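Local coordinates for protein beta-fructofuranosidase (Arabidopsis thaliana, PDB 2OXB) that hydrolyses sucrose and 1-kestose, and less readily neokestose and levan, as a secreted cell-wall invertase of glycoside hydrolase family 32, at residues L419-T423 against R449-K453; M443-Q447 against A493-R498. The protein carries 1 engineered substitution. All coordinates share one frame; numbering follows the deposited sequence.

Contact 1 (L419-T423 against R449-K453)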
loop_
_atom_site.group_PDB
_atom_site.type_symbol
_atom_site.label_atom_id
_atom_site.label_comp_id
_atom_site.label_asym_id
_atom_site.label_seq_id
_atom_site.Cartn_x
_atom_site.Cartn_y
_atom_site.Cartn_z
ATOM N N LEU A 419 28.591 3.212 9.655
ATOM C CA LEU A 419 27.554 2.246 10.021
ATOM C C LEU A 419 27.045 2.186 11.459
ATOM O O LEU A 419 26.596 1.124 11.903
ATOM C CB LEU A 419 27.969 0.831 9.606
ATOM C CG LEU A 419 27.964 0.441 8.128
ATOM C CD1 LEU A 419 28.249 -1.051 8.042
ATOM C CD2 LEU A 419 26.619 0.765 7.474
ATOM N N GLU A 420 27.097 3.296 12.190
ATOM C CA GLU A 420 26.580 3.281 13.555
ATOM C C GLU A 420 25.063 3.138 13.463
ATOM O O GLU A 420 24.417 2.637 14.382
ATOM C CB GLU A 420 26.970 4.555 14.330
ATOM C CG GLU A 420 26.823 5.887 13.591
ATOM C CD GLU A 420 28.058 6.244 12.782
ATOM O OE1 GLU A 420 28.219 5.690 11.674
ATOM O OE2 GLU A 420 28.864 7.068 13.263
ATOM N N GLU A 421 24.503 3.581 12.342
ATOM C CA GLU A 421 23.072 3.459 12.106
ATOM C C GLU A 421 22.846 3.297 10.607
ATOM O O GLU A 421 23.265 4.130 9.812
ATOM C CB GLU A 421 22.296 4.674 12.656
ATOM C CG GLU A 421 22.411 5.949 11.861
ATOM C CD GLU A 421 21.800 7.151 12.573
ATOM O OE1 GLU A 421 21.897 8.269 12.036
ATOM O OE2 GLU A 421 21.229 6.983 13.669
ATOM N N TYR A 422 22.212 2.190 10.229
ATOM C CA TYR A 422 21.926 1.883 8.828
ATOM C C TYR A 422 20.684 0.997 8.726
ATOM O O TYR A 422 20.235 0.402 9.717
ATOM C CB TYR A 422 23.120 1.159 8.183
ATOM C CG TYR A 422 23.469 -0.121 8.896
ATOM C CD1 TYR A 422 22.877 -1.334 8.535
ATOM C CD2 TYR A 422 24.287 -0.097 10.031
ATOM C CE1 TYR A 422 23.084 -2.485 9.302
ATOM C CE2 TYR A 422 24.498 -1.234 10.804
ATOM C CZ TYR A 422 23.890 -2.426 10.439
ATOM O OH TYR A 422 24.060 -3.533 11.245
ATOM N N THR A 423 20.128 0.926 7.520
ATOM C CA THR A 423 18.956 0.102 7.260
ATOM C C THR A 423 19.412 -0.951 6.279
ATOM O O THR A 423 20.197 -0.664 5.388
ATOM C CB THR A 423 17.806 0.953 6.710
ATOM O OG1 THR A 423 17.204 1.673 7.798
ATOM C CG2 THR A 423 16.763 0.081 6.036
ATOM N N ARG A 449 18.815 -1.291 13.658
ATOM C CA ARG A 449 19.804 -0.220 13.786
ATOM C C ARG A 449 19.498 0.949 12.837
ATOM O O ARG A 449 20.374 1.763 12.560
ATOM C CB ARG A 449 21.232 -0.741 13.506
ATOM C CG ARG A 449 21.909 -1.528 14.658
ATOM C CD ARG A 449 21.531 -3.009 14.673
ATOM N NE ARG A 449 21.113 -3.469 15.999
ATOM C CZ ARG A 449 21.861 -3.396 17.100
ATOM N NH1 ARG A 449 23.084 -2.881 17.047
ATOM N NH2 ARG A 449 21.379 -3.830 18.258
ATOM N N SER A 450 18.261 1.037 12.352
ATOM C CA SER A 450 17.877 2.108 11.437
ATOM C C SER A 450 18.173 3.515 11.944
ATOM O O SER A 450 18.318 4.443 11.142
ATOM C CB SER A 450 16.388 2.011 11.078
ATOM O OG SER A 450 16.157 1.037 10.066
ATOM N N SER A 451 18.261 3.686 13.261
ATOM C CA SER A 451 18.539 5.000 13.821
ATOM C C SER A 451 19.194 4.840 15.162
ATOM O O SER A 451 19.272 3.728 15.689
ATOM C CB SER A 451 17.261 5.801 13.997
ATOM O OG SER A 451 16.627 5.463 15.207
ATOM N N LEU A 452 19.665 5.957 15.712
ATOM C CA LEU A 452 20.339 5.961 17.011
ATOM C C LEU A 452 19.397 6.249 18.169
ATOM O O LEU A 452 19.680 5.877 19.310
ATOM C CB LEU A 452 21.476 6.989 17.019
ATOM C CG LEU A 452 22.793 6.581 16.375
ATOM C CD1 LEU A 452 23.722 7.767 16.315
ATOM C CD2 LEU A 452 23.407 5.450 17.185
ATOM N N LYS A 453 18.286 6.916 17.871
ATOM C CA LYS A 453 17.295 7.250 18.891
ATOM C C LYS A 453 16.464 5.997 19.200
ATOM O O LYS A 453 15.641 5.580 18.388
ATOM C CB LYS A 453 16.400 8.382 18.382
ATOM C CG LYS A 453 15.351 8.824 19.368
ATOM C CD LYS A 453 14.628 10.064 18.888
ATOM C CE LYS A 453 13.663 10.533 19.957
ATOM N NZ LYS A 453 13.021 11.813 19.610
#
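The hydroxyls of Thr423 and Ser450 are hydrogen-bonded at 2.6 Å between Thr423 OG1 and Ser450 OG. Both oxygens lie beside their own backbone N, anti to the carbonyl carbon, a setting that turns the two buried hydroxyls to each other where strand 423-431 begins. One step away, the backbone of Arg449 takes over: Tyr422 N gives a weak bond to Arg449 O (3.0 Å), and the same oxygen receives a CH···O contact from Glu421 CA at 3.2 Å. Arg449 CB approaches the Tyr422 ring obliquely, 4.3 Å from Tyr422 CE2. Glu421 sends its extended chain across that of Leu452 at about a right angle, and its OE2 lies 2.8 Å from Leu452 N. The other carboxylate oxygen, OE1, takes hydrogen bonds from the amides of Leu503 and Ala504, bringing a third loop into the junction. The two loops, which follow strands 406-415 and 439-446, are thus joined by a hydroxyl pair, a weak backbone bond and the packing of Tyr422, Arg449 and Leu452, and the backbone amides round the buried Glu421 carboxylate would probably favour its ionised form.

Contact 2 (M443-Q447 against A493-R498)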
loop_
_atom_site.group_PDB
_atom_site.type_symbol
_atom_site.label_atom_id
_atom_site.label_comp_id
_atom_site.label_asym_id
_atom_site.label_seq_id
_atom_site.Cartn_x
_atom_site.Cartn_y
_atom_site.Cartn_z
ATOM N N MET A 443 13.082 -12.237 1.711
ATOM C CA MET A 443 13.392 -10.821 1.606
ATOM C C MET A 443 13.194 -10.254 3.018
ATOM O O MET A 443 12.098 -10.357 3.586
ATOM C CB MET A 443 12.468 -10.109 0.595
ATOM C CG MET A 443 13.115 -8.892 -0.098
ATOM S SD MET A 443 11.996 -7.836 -1.113
ATOM C CE MET A 443 11.903 -6.283 -0.076
ATOM N N CYS A 444 14.265 -9.701 3.590
ATOM C CA CYS A 444 14.215 -9.099 4.926
ATOM C C CYS A 444 14.503 -7.610 4.853
ATOM O O CYS A 444 15.269 -7.157 4.006
ATOM C CB CYS A 444 15.260 -9.704 5.858
ATOM S SG CYS A 444 15.045 -11.451 6.329
ATOM N N SER A 445 13.890 -6.857 5.761
ATOM C CA SER A 445 14.083 -5.405 5.849
ATOM C C SER A 445 14.345 -5.098 7.313
ATOM O O SER A 445 13.421 -4.801 8.065
ATOM C CB SER A 445 12.830 -4.655 5.391
ATOM O OG SER A 445 13.093 -3.274 5.300
ATOM N N ASP A 446 15.609 -5.200 7.713
ATOM C CA ASP A 446 16.007 -4.960 9.094
ATOM C C ASP A 446 15.923 -3.492 9.503
ATOM O O ASP A 446 16.375 -2.597 8.779
ATOM C CB ASP A 446 17.429 -5.456 9.318
ATOM C CG ASP A 446 17.544 -6.326 10.539
ATOM O OD1 ASP A 446 17.189 -7.531 10.436
ATOM O OD2 ASP A 446 17.972 -5.798 11.595
ATOM N N GLN A 447 15.370 -3.252 10.686
ATOM C CA GLN A 447 15.204 -1.892 11.191
ATOM C C GLN A 447 15.850 -1.675 12.562
ATOM O O GLN A 447 15.881 -0.557 13.073
ATOM C CB GLN A 447 13.711 -1.589 11.233
ATOM C CG GLN A 447 12.983 -2.050 9.957
ATOM C CD GLN A 447 13.125 -1.061 8.804
ATOM O OE1 GLN A 447 12.979 -1.422 7.632
ATOM N NE2 GLN A 447 13.392 0.200 9.139
ATOM N N ALA A 493 7.587 -8.623 -4.122
ATOM C CA ALA A 493 7.742 -8.472 -2.681
ATOM C C ALA A 493 7.857 -6.996 -2.305
ATOM O O ALA A 493 8.815 -6.313 -2.681
ATOM C CB ALA A 493 8.955 -9.231 -2.202
ATOM N N CYS A 494 6.883 -6.512 -1.541
ATOM C CA CYS A 494 6.864 -5.116 -1.143
ATOM C C CYS A 494 6.904 -4.882 0.368
ATOM O O CYS A 494 5.876 -4.948 1.039
ATOM C CB CYS A 494 5.626 -4.465 -1.745
ATOM S SG CYS A 494 5.360 -4.939 -3.468
ATOM N N ILE A 495 8.103 -4.603 0.887
ATOM C CA ILE A 495 8.324 -4.326 2.312
ATOM C C ILE A 495 8.765 -2.865 2.524
ATOM O O ILE A 495 9.912 -2.497 2.249
ATOM C CB ILE A 495 9.423 -5.227 2.913
ATOM C CG1 ILE A 495 9.043 -6.700 2.782
ATOM C CG2 ILE A 495 9.628 -4.870 4.383
ATOM C CD1 ILE A 495 10.110 -7.647 3.295
ATOM N N THR A 496 7.848 -2.050 3.039
ATOM C CA THR A 496 8.094 -0.632 3.279
ATOM C C THR A 496 8.295 -0.358 4.775
ATOM O O THR A 496 7.786 -1.090 5.623
ATOM C CB THR A 496 6.898 0.199 2.735
ATOM O OG1 THR A 496 7.310 1.545 2.471
ATOM C CG2 THR A 496 5.758 0.211 3.740
ATOM N N SER A 497 9.039 0.693 5.096
ATOM C CA SER A 497 9.295 1.036 6.494
ATOM C C SER A 497 9.522 2.534 6.718
ATOM O O SER A 497 9.494 3.321 5.773
ATOM C CB SER A 497 10.495 0.239 7.002
ATOM O OG SER A 497 11.285 -0.216 5.923
ATOM N N ARG A 498 9.742 2.915 7.973
ATOM C CA ARG A 498 9.964 4.313 8.337
ATOM C C ARG A 498 11.188 4.411 9.247
ATOM O O ARG A 498 11.227 3.790 10.314
ATOM C CB ARG A 498 8.739 4.856 9.069
ATOM C CG ARG A 498 7.426 4.355 8.494
ATOM C CD ARG A 498 7.052 5.055 7.208
ATOM N NE ARG A 498 6.096 6.130 7.453
ATOM C CZ ARG A 498 6.414 7.326 7.936
ATOM N NH1 ARG A 498 7.672 7.617 8.224
ATOM N NH2 ARG A 498 5.463 8.224 8.147
#
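Ile495 faces Met443 and Ser445 with all its branches. Its CB meets the methyl of Met443, with Ile495 CB to Met443 CE at 4.0 Å, and CG1 stays beside the same methyl as the side chains of Met443 and Ile495 pass alongside one another, pointing opposite ways. At the tip, CD1 reaches the opposing backbone, 3.4 Å from Met443 O. The other branch, CG2, anti to the backbone N, touches the methylene of Ser445, with Ile495 CG2 to Ser445 CB at 3.4 Å. Beyond the isoleucine, Met443 SD rests on the methyl of Ala493 (SD to CB, 3.5 Å).

Toward Gln447 the interface turns polar. The amide of Gln447 lies against Ser497, and Gln447 OE1 accepts hydrogen bonds from two hydroxyls: Ser497 OG from across the contact at 2.7 Å, and Ser445 OG from its own segment at 3.0 Å. Ser445 OG approaches in the carbonyl plane, with a C=O···O angle of 157°, whereas Ser497 OG stands above that plane, 42° out of it. An alanine in place of Gln447 would probably leave both buried serine hydroxyls without this shared acceptor.

Strands 439-446 and 493-498 belong to different sheets, and their segments run nearly parallel, at 3°, with segment axes 8.0 Å apart at closest approach, as expected for facing layers of the C-terminal β-sandwich. Strand 461-465 flanks the first, placing Tyr461 and Ala463 against Ile495; strand 423-431 borders it on its other edge, and strand 483-488 neighbours 493-498, bringing Ser486 to Met443 and Ser445.

In the fold
Contacts 1 and 2 both lie in the C-terminal β-sandwich, their centres 15 Å apart, and share the chain that runs through strand 439-446: contact 2 uses the end of this strand, contact 1 the loop that follows. They touch where Thr423 CG2 packs 3.9 Å from Asp446 O. Contact 2 joins the two sheets in the interior, whereas contact 1 ties loops at the sandwich's edge, away from the annotated sites. Each also reaches the N-terminal catalytic domain by a salt bridge, Arg498 with Glu296 and Lys453 with Asp302. The Arg498 side chain is about 8 Å from that of substrate-binding Met17 and about 14 Å from the bound glucose unit, near the pocket without touching the sugar.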